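Putative enoyl-CoA hydratase (Thermus thermophilus, PDB 1UIY) probably catalyses the reversible hydration of a (2E)-enoyl-CoA to a (3S)-3-hydroxyacyl-CoA, a step of fatty acid beta-oxidation, and works as a homohexamer, a dimer of trimers. Local coordinates at residues Ala28-Asp41 with Met84-Pro96. Sequence-based numbering, arbitrary orientation.
Sequences ALSLLQALDDLEAD and MRLFHRVYTYPKP
Helix 28-40 and helix 84-92 run side by side in the same sense, their axes 10.0 Å apart at closest approach and inclined by 30°, and the loop 93-96 then follows the C-terminal end of the first helix. Nearest the start of the two segments Leu86 packs against Ala28, Leu31 and Leu32: its CD2 lies against Ala28 CB, while its CD1 meets Leu32 CD2 at 3.7 Å. Leu35 CD1 touches both Val90 CG2 and Arg89 CG, and its other methyl, CD2, sits over one face of the Tyr93 ring, 3.9 Å from the centroid, a CH-pi contact. Arg89 packs as a knob among Leu32, Leu35, Asp36 and Glu39. It swings CG opposite its own N (chi1 175°) and bends at chi2, which turns the guanidinium along helix 28-40, where Arg89 NH2 donates to the anti lone pair of Glu39 OE1 at 2.6 Å, almost in the guanidinium plane; NH1 adds a weak bond to the same oxygen. Asp36 OD1 completes the network as a long salt bridge to Arg89 NH2 (3.9 Å). The Glu39 carboxylate also lies against Pro94, OE2 being 3.4 Å from CG. Replacing Glu39 by alanine would probably cost Arg89 its close carboxylate, for which the long Asp36 pair is no substitute, and uncover Pro94. Two side chains of the loop grip backbone carbonyls near the helix end: Tyr93 OH donates to Leu35 O, and the extended Lys95 reaches Leu38 O through NZ at 2.8 Å, a nitrogen also bonded to Val44 O. Leu31 and Leu38 continue onto strand 9-14, and Pro96 pairs with Val47; the contact joins two neighbouring helices packed beside the central sheet of the crotonase fold, just where helix 73-92 leads into strand 97-101.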
# COMPACT_ATOMS: atom_id res chain seq x y z
N ALA A 28 -5.08 -30.00 -10.24
CA ALA A 28 -4.29 -28.85 -9.82
C ALA A 28 -2.86 -29.29 -9.54
O ALA A 28 -1.90 -28.62 -9.94
CB ALA A 28 -4.89 -28.23 -8.57
N LEU A 29 -2.72 -30.43 -8.87
CA LEU A 29 -1.42 -30.96 -8.54
C LEU A 29 -0.62 -31.39 -9.75
O LEU A 29 0.57 -31.09 -9.85
CB LEU A 29 -1.56 -32.14 -7.58
CG LEU A 29 -1.72 -31.74 -6.12
CD1 LEU A 29 -1.90 -32.98 -5.27
CD2 LEU A 29 -0.48 -30.97 -5.66
N SER A 30 -1.27 -32.09 -10.67
CA SER A 30 -0.58 -32.55 -11.86
C SER A 30 -0.05 -31.36 -12.64
O SER A 30 1.06 -31.39 -13.18
CB SER A 30 -1.52 -33.36 -12.74
OG SER A 30 -2.65 -32.60 -13.12
N LEU A 31 -0.85 -30.29 -12.69
CA LEU A 31 -0.46 -29.09 -13.41
C LEU A 31 0.79 -28.45 -12.78
O LEU A 31 1.64 -27.90 -13.49
CB LEU A 31 -1.63 -28.09 -13.43
CG LEU A 31 -1.50 -26.92 -14.40
CD1 LEU A 31 -1.02 -27.41 -15.75
CD2 LEU A 31 -2.84 -26.21 -14.54
N LEU A 32 0.89 -28.52 -11.46
CA LEU A 32 2.05 -27.96 -10.78
C LEU A 32 3.30 -28.74 -11.17
O LEU A 32 4.29 -28.17 -11.64
CB LEU A 32 1.84 -27.99 -9.26
CG LEU A 32 0.74 -27.09 -8.71
CD1 LEU A 32 0.65 -27.25 -7.21
CD2 LEU A 32 1.03 -25.64 -9.06
N GLN A 33 3.24 -30.05 -10.96
CA GLN A 33 4.36 -30.93 -11.27
C GLN A 33 4.93 -30.59 -12.64
O GLN A 33 6.15 -30.56 -12.83
CB GLN A 33 3.90 -32.39 -11.23
CG GLN A 33 5.03 -33.41 -11.18
CD GLN A 33 5.91 -33.26 -9.94
OE1 GLN A 33 6.79 -32.40 -9.88
NE2 GLN A 33 5.65 -34.10 -8.94
N ALA A 34 4.06 -30.32 -13.60
CA ALA A 34 4.51 -29.98 -14.94
C ALA A 34 5.30 -28.67 -14.93
O ALA A 34 6.45 -28.63 -15.36
CB ALA A 34 3.32 -29.85 -15.87
N LEU A 35 4.66 -27.62 -14.42
CA LEU A 35 5.28 -26.30 -14.35
C LEU A 35 6.66 -26.37 -13.72
O LEU A 35 7.56 -25.63 -14.10
CB LEU A 35 4.38 -25.34 -13.57
CG LEU A 35 3.04 -25.05 -14.26
CD1 LEU A 35 2.12 -24.30 -13.33
CD2 LEU A 35 3.30 -24.26 -15.53
N ASP A 36 6.84 -27.28 -12.77
CA ASP A 36 8.14 -27.43 -12.13
C ASP A 36 9.15 -27.98 -13.12
O ASP A 36 10.18 -27.35 -13.38
CB ASP A 36 8.03 -28.37 -10.94
CG ASP A 36 7.21 -27.78 -9.83
OD1 ASP A 36 6.19 -27.13 -10.15
OD2 ASP A 36 7.56 -27.95 -8.65
N ASP A 37 8.85 -29.14 -13.68
CA ASP A 37 9.73 -29.76 -14.66
C ASP A 37 10.04 -28.70 -15.71
O ASP A 37 11.19 -28.33 -15.93
CB ASP A 37 9.03 -30.95 -15.32
CG ASP A 37 8.61 -32.02 -14.32
OD1 ASP A 37 7.81 -32.90 -14.71
OD2 ASP A 37 9.06 -31.98 -13.16
N LEU A 38 8.98 -28.20 -16.35
CA LEU A 38 9.11 -27.19 -17.39
C LEU A 38 9.90 -25.96 -16.96
O LEU A 38 10.56 -25.33 -17.79
CB LEU A 38 7.72 -26.79 -17.86
CG LEU A 38 6.93 -27.94 -18.50
CD1 LEU A 38 5.45 -27.63 -18.48
CD2 LEU A 38 7.43 -28.16 -19.92
N GLU A 39 9.84 -25.59 -15.68
CA GLU A 39 10.59 -24.42 -15.25
C GLU A 39 12.06 -24.78 -15.17
O GLU A 39 12.93 -23.91 -15.32
CB GLU A 39 10.12 -23.92 -13.89
CG GLU A 39 10.49 -22.46 -13.65
CD GLU A 39 10.75 -22.12 -12.19
OE1 GLU A 39 9.96 -22.51 -11.31
OE2 GLU A 39 11.76 -21.43 -11.92
N ALA A 40 12.32 -26.06 -14.94
CA ALA A 40 13.68 -26.58 -14.80
C ALA A 40 14.31 -27.02 -16.11
O ALA A 40 15.49 -27.36 -16.15
CB ALA A 40 13.68 -27.76 -13.82
N ASP A 41 13.54 -27.01 -17.19
CA ASP A 41 14.09 -27.41 -18.47
C ASP A 41 14.62 -26.21 -19.25
O ASP A 41 13.85 -25.43 -19.81
CB ASP A 41 13.03 -28.16 -19.28
CG ASP A 41 13.60 -28.78 -20.54
OD1 ASP A 41 12.91 -29.64 -21.13
OD2 ASP A 41 14.73 -28.40 -20.93
N MSE A 84 -5.28 -21.86 -4.26
CA MSE A 84 -4.65 -20.56 -4.41
C MSE A 84 -3.18 -20.71 -4.80
O MSE A 84 -2.64 -19.88 -5.54
CB MSE A 84 -4.79 -19.75 -3.12
CG MSE A 84 -3.69 -19.96 -2.11
SE MSE A 84 -2.52 -18.42 -1.95
CE MSE A 84 -1.21 -18.86 -3.27
N ARG A 85 -2.54 -21.78 -4.31
CA ARG A 85 -1.15 -22.06 -4.64
C ARG A 85 -1.00 -22.30 -6.14
O ARG A 85 0.04 -22.05 -6.71
CB ARG A 85 -0.62 -23.29 -3.90
CG ARG A 85 -0.31 -23.08 -2.41
CD ARG A 85 0.66 -24.14 -1.86
NE ARG A 85 0.09 -25.49 -1.89
CZ ARG A 85 -0.58 -26.05 -0.89
NH1 ARG A 85 -0.77 -25.39 0.25
NH2 ARG A 85 -1.09 -27.27 -1.03
N LEU A 86 -2.06 -22.79 -6.77
CA LEU A 86 -2.01 -23.05 -8.20
C LEU A 86 -2.09 -21.73 -8.96
O LEU A 86 -1.19 -21.40 -9.74
CB LEU A 86 -3.17 -23.94 -8.62
CG LEU A 86 -3.38 -24.12 -10.12
CD1 LEU A 86 -2.11 -24.63 -10.80
CD2 LEU A 86 -4.51 -25.09 -10.32
N PHE A 87 -3.16 -20.98 -8.73
CA PHE A 87 -3.34 -19.68 -9.37
C PHE A 87 -2.06 -18.87 -9.25
O PHE A 87 -1.50 -18.40 -10.23
CB PHE A 87 -4.47 -18.91 -8.69
CG PHE A 87 -5.83 -19.27 -9.20
CD1 PHE A 87 -6.54 -18.36 -9.97
CD2 PHE A 87 -6.39 -20.51 -8.91
CE1 PHE A 87 -7.81 -18.69 -10.46
CE2 PHE A 87 -7.66 -20.85 -9.40
CZ PHE A 87 -8.37 -19.94 -10.17
N HIS A 88 -1.58 -18.73 -8.02
CA HIS A 88 -0.38 -17.96 -7.79
C HIS A 88 0.79 -18.49 -8.59
O HIS A 88 1.48 -17.73 -9.27
CB HIS A 88 -0.04 -17.96 -6.31
CG HIS A 88 1.15 -17.12 -5.97
ND1 HIS A 88 2.44 -17.58 -6.05
CD2 HIS A 88 1.23 -15.83 -5.54
CE1 HIS A 88 3.27 -16.62 -5.68
NE2 HIS A 88 2.56 -15.55 -5.37
N ARG A 89 1.02 -19.80 -8.51
CA ARG A 89 2.12 -20.40 -9.25
C ARG A 89 2.07 -20.05 -10.73
O ARG A 89 3.10 -19.78 -11.34
CB ARG A 89 2.11 -21.91 -9.07
CG ARG A 89 3.16 -22.64 -9.89
CD ARG A 89 4.55 -22.05 -9.71
NE ARG A 89 5.56 -22.98 -10.20
CZ ARG A 89 6.83 -22.67 -10.45
NH1 ARG A 89 7.29 -21.44 -10.26
NH2 ARG A 89 7.65 -23.61 -10.90
N VAL A 90 0.87 -20.04 -11.29
CA VAL A 90 0.68 -19.74 -12.70
C VAL A 90 0.90 -18.25 -12.97
O VAL A 90 1.66 -17.87 -13.86
CB VAL A 90 -0.74 -20.13 -13.17
CG1 VAL A 90 -0.87 -19.95 -14.67
CG2 VAL A 90 -1.02 -21.56 -12.79
N TYR A 91 0.24 -17.41 -12.19
CA TYR A 91 0.37 -15.97 -12.35
C TYR A 91 1.81 -15.51 -12.09
O TYR A 91 2.29 -14.53 -12.65
CB TYR A 91 -0.59 -15.26 -11.37
CG TYR A 91 -0.86 -13.81 -11.69
CD1 TYR A 91 -0.31 -12.78 -10.92
CD2 TYR A 91 -1.68 -13.46 -12.77
CE1 TYR A 91 -0.56 -11.43 -11.22
CE2 TYR A 91 -1.93 -12.12 -13.07
CZ TYR A 91 -1.37 -11.12 -12.30
OH TYR A 91 -1.61 -9.81 -12.64
N THR A 92 2.50 -16.26 -11.25
CA THR A 92 3.86 -15.94 -10.86
C THR A 92 4.94 -16.62 -11.68
O THR A 92 6.11 -16.27 -11.58
CB THR A 92 4.02 -16.29 -9.36
OG1 THR A 92 3.46 -15.24 -8.58
CG2 THR A 92 5.46 -16.51 -8.98
N TYR A 93 4.55 -17.59 -12.50
CA TYR A 93 5.50 -18.35 -13.32
C TYR A 93 6.64 -17.51 -13.88
O TYR A 93 6.42 -16.45 -14.45
CB TYR A 93 4.79 -19.06 -14.47
CG TYR A 93 5.46 -20.36 -14.86
CD1 TYR A 93 5.80 -20.63 -16.19
CD2 TYR A 93 5.75 -21.32 -13.89
CE1 TYR A 93 6.43 -21.82 -16.54
CE2 TYR A 93 6.38 -22.52 -14.23
CZ TYR A 93 6.71 -22.76 -15.56
OH TYR A 93 7.30 -23.96 -15.89
N PRO A 94 7.89 -17.98 -13.71
CA PRO A 94 9.12 -17.33 -14.16
C PRO A 94 9.22 -17.19 -15.67
O PRO A 94 9.86 -16.27 -16.18
CB PRO A 94 10.22 -18.24 -13.63
CG PRO A 94 9.59 -18.87 -12.45
CD PRO A 94 8.21 -19.19 -12.94
N LYS A 95 8.62 -18.13 -16.40
CA LYS A 95 8.65 -18.09 -17.85
C LYS A 95 7.31 -17.59 -18.39
O LYS A 95 6.29 -17.67 -17.72
CB LYS A 95 8.96 -19.47 -18.42
CG LYS A 95 10.34 -20.00 -18.03
CD LYS A 95 10.60 -21.39 -18.64
CE LYS A 95 11.94 -21.96 -18.19
NZ LYS A 95 12.20 -23.31 -18.74
N PRO A 96 7.32 -17.04 -19.62
CA PRO A 96 6.07 -16.53 -20.21
C PRO A 96 5.07 -17.66 -20.41
O PRO A 96 5.41 -18.71 -20.97
CB PRO A 96 6.53 -15.94 -21.54
CG PRO A 96 7.96 -15.61 -21.30
CD PRO A 96 8.46 -16.77 -20.50